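Local coordinates for glycine cleavage system H protein 1 (Mycobacterium marinum, PDB 3TZU), which probably shuttles the methylamine group of glycine from the P protein to the T protein of the glycine cleavage system on a covalently bound lipoyl cofactor, at residues E67-V72 and W112-Q117. Residues are numbered along the deposited sequence; the frame is centred on the assembly and turned at random.
Sequences ESCGEV and WLYSVQ
Tyr114 and Cys69 meet in the buried core of a lipoyl-domain fold, a worked example of how two antiparallel beta sheets can be joined by a few side-chain tips. Strand 68-74 belongs to one sheet and strand 114-118 to the other; the nearest CA atoms of 67-72 and 112-117, those of Val72 and Leu113, are 9.9 Å apart, and apolar and sulfur contacts join them. The CB of Tyr114 leaves the backbone toward strand 68-74, at a classic beta bulge where Leu113 and Tyr114 both face Val38. CG then sits between the backbone N and the carbonyl carbon (chi1 67°), and the ring reaches toward Cys69, touching Ile89, Val38 and Pro84. Tyr114 CE2 and CZ each come to 4.1 Å from Cys69 SG, and Tyr114 OH, at the tip, is closer still at 3.7 Å. Cys69 SG stands 4.9 Å from the centroid of the Tyr114 ring and 53° off the ring normal, an oblique sulfur-aromatic contact. A second bridge lies farther along strand 68-74, where the side chains of Val72 and Leu113 cross at about a right angle. Leu81 of the neighbouring strand touches both, while Ile40 and Leu56 also pack on Leu113. The valine lies about 11 Å, side chain to side chain, from Lys76, the predicted lipoylation site, unmodified here. Between valine and leucine the meeting is methyl to methyl, Val72 CG1 against Leu113 CD1 at 4.2 Å.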
loop_
_atom_site.group_PDB
_atom_site.type_symbol
_atom_site.label_atom_id
_atom_site.label_comp_id
_atom_site.label_asym_id
_atom_site.label_seq_id
_atom_site.Cartn_x
_atom_site.Cartn_y
_atom_site.Cartn_z
ATOM N N GLU A 67 -4.879 -7.169 -15.944
ATOM C CA GLU A 67 -5.816 -8.063 -15.274
ATOM C C GLU A 67 -5.191 -8.599 -13.997
ATOM O O GLU A 67 -3.998 -8.838 -13.907
ATOM C CB GLU A 67 -6.235 -9.211 -16.208
ATOM C CG GLU A 67 -6.883 -10.434 -15.517
ATOM C CD GLU A 67 -6.918 -11.671 -16.433
ATOM O OE1 GLU A 67 -7.355 -11.506 -17.623
ATOM O OE2 GLU A 67 -6.484 -12.781 -15.966
ATOM N N SER A 68 -6.025 -8.780 -12.998
ATOM C CA SER A 68 -5.610 -9.314 -11.720
ATOM C C SER A 68 -5.223 -10.773 -11.881
ATOM O O SER A 68 -6.031 -11.560 -12.337
ATOM C CB SER A 68 -6.778 -9.188 -10.758
ATOM O OG SER A 68 -6.322 -9.410 -9.454
ATOM N N CYS A 69 -3.990 -11.137 -11.554
ATOM C CA CYS A 69 -3.540 -12.509 -11.776
ATOM C C CYS A 69 -3.006 -13.157 -10.517
ATOM O O CYS A 69 -2.372 -14.196 -10.599
ATOM C CB CYS A 69 -2.483 -12.599 -12.921
ATOM S SG CYS A 69 -0.805 -11.947 -12.593
ATOM N N GLY A 70 -3.283 -12.588 -9.356
ATOM C CA GLY A 70 -2.887 -13.189 -8.076
ATOM C C GLY A 70 -2.987 -12.187 -6.947
ATOM O O GLY A 70 -3.688 -11.178 -7.084
ATOM N N GLU A 71 -2.307 -12.467 -5.827
ATOM C CA GLU A 71 -2.290 -11.550 -4.679
ATOM C C GLU A 71 -1.061 -11.641 -3.759
ATOM O O GLU A 71 -0.410 -12.673 -3.653
ATOM C CB GLU A 71 -3.596 -11.653 -3.840
ATOM C CG GLU A 71 -3.819 -12.944 -3.109
ATOM C CD GLU A 71 -4.963 -12.896 -2.080
ATOM O OE1 GLU A 71 -6.136 -12.739 -2.531
ATOM O OE2 GLU A 71 -4.698 -13.067 -0.829
ATOM N N VAL A 72 -0.753 -10.514 -3.127
ATOM C CA VAL A 72 0.165 -10.454 -2.012
ATOM C C VAL A 72 -0.600 -9.970 -0.817
ATOM O O VAL A 72 -1.451 -9.105 -0.924
ATOM C CB VAL A 72 1.376 -9.550 -2.310
ATOM C CG1 VAL A 72 2.231 -10.207 -3.400
ATOM C CG2 VAL A 72 0.913 -8.167 -2.758
ATOM N N TRP A 112 11.525 -11.950 -6.523
ATOM C CA TRP A 112 10.746 -12.012 -7.768
ATOM C C TRP A 112 9.635 -13.048 -7.629
ATOM O O TRP A 112 9.765 -14.031 -6.876
ATOM C CB TRP A 112 11.661 -12.344 -8.946
ATOM C CG TRP A 112 12.209 -13.744 -8.905
ATOM C CD1 TRP A 112 13.302 -14.214 -8.181
ATOM C CD2 TRP A 112 11.685 -14.920 -9.593
ATOM N NE1 TRP A 112 13.483 -15.546 -8.375
ATOM C CE2 TRP A 112 12.550 -16.037 -9.209
ATOM C CE3 TRP A 112 10.625 -15.155 -10.454
ATOM C CZ2 TRP A 112 12.350 -17.324 -9.697
ATOM C CZ3 TRP A 112 10.432 -16.455 -10.943
ATOM C CH2 TRP A 112 11.272 -17.511 -10.574
ATOM N N LEU A 113 8.529 -12.835 -8.333
ATOM C CA LEU A 113 7.307 -13.608 -8.065
ATOM C C LEU A 113 7.021 -14.628 -9.140
ATOM O O LEU A 113 6.562 -15.722 -8.835
ATOM C CB LEU A 113 6.109 -12.662 -7.920
ATOM C CG LEU A 113 6.109 -11.714 -6.699
ATOM C CD1 LEU A 113 4.818 -10.880 -6.628
ATOM C CD2 LEU A 113 6.339 -12.479 -5.401
ATOM N N TYR A 114 7.255 -14.263 -10.398
ATOM C CA TYR A 114 7.034 -15.165 -11.537
ATOM C C TYR A 114 7.764 -14.675 -12.779
ATOM O O TYR A 114 8.320 -13.590 -12.793
ATOM C CB TYR A 114 5.517 -15.383 -11.825
ATOM C CG TYR A 114 4.730 -14.184 -12.323
ATOM C CD1 TYR A 114 4.763 -13.810 -13.650
ATOM C CD2 TYR A 114 3.915 -13.452 -11.461
ATOM C CE1 TYR A 114 4.033 -12.717 -14.116
ATOM C CE2 TYR A 114 3.185 -12.347 -11.911
ATOM C CZ TYR A 114 3.256 -11.988 -13.247
ATOM O OH TYR A 114 2.543 -10.910 -13.721
ATOM N N SER A 115 7.801 -15.507 -13.815
ATOM C CA SER A 115 8.319 -15.077 -15.110
ATOM C C SER A 115 7.256 -15.341 -16.151
ATOM O O SER A 115 6.535 -16.353 -16.079
ATOM C CB SER A 115 9.610 -15.800 -15.477
ATOM O OG SER A 115 9.346 -17.080 -16.004
ATOM N N VAL A 116 7.157 -14.417 -17.098
ATOM C CA VAL A 116 6.158 -14.467 -18.158
ATOM C C VAL A 116 6.872 -14.382 -19.511
ATOM O O VAL A 116 7.931 -13.759 -19.605
ATOM C CB VAL A 116 5.103 -13.327 -17.989
ATOM C CG1 VAL A 116 5.773 -11.950 -17.873
ATOM C CG2 VAL A 116 4.089 -13.334 -19.120
ATOM N N GLN A 117 6.302 -15.028 -20.534
ATOM C CA GLN A 117 6.789 -14.905 -21.916
ATOM C C GLN A 117 5.841 -13.923 -22.610
ATOM O O GLN A 117 4.721 -14.274 -22.886
ATOM C CB GLN A 117 6.789 -16.289 -22.594
ATOM C CG GLN A 117 7.136 -16.332 -24.080
ATOM C CD GLN A 117 8.624 -16.321 -24.329
ATOM O OE1 GLN A 117 9.207 -17.346 -24.647
ATOM N NE2 GLN A 117 9.245 -15.163 -24.197
#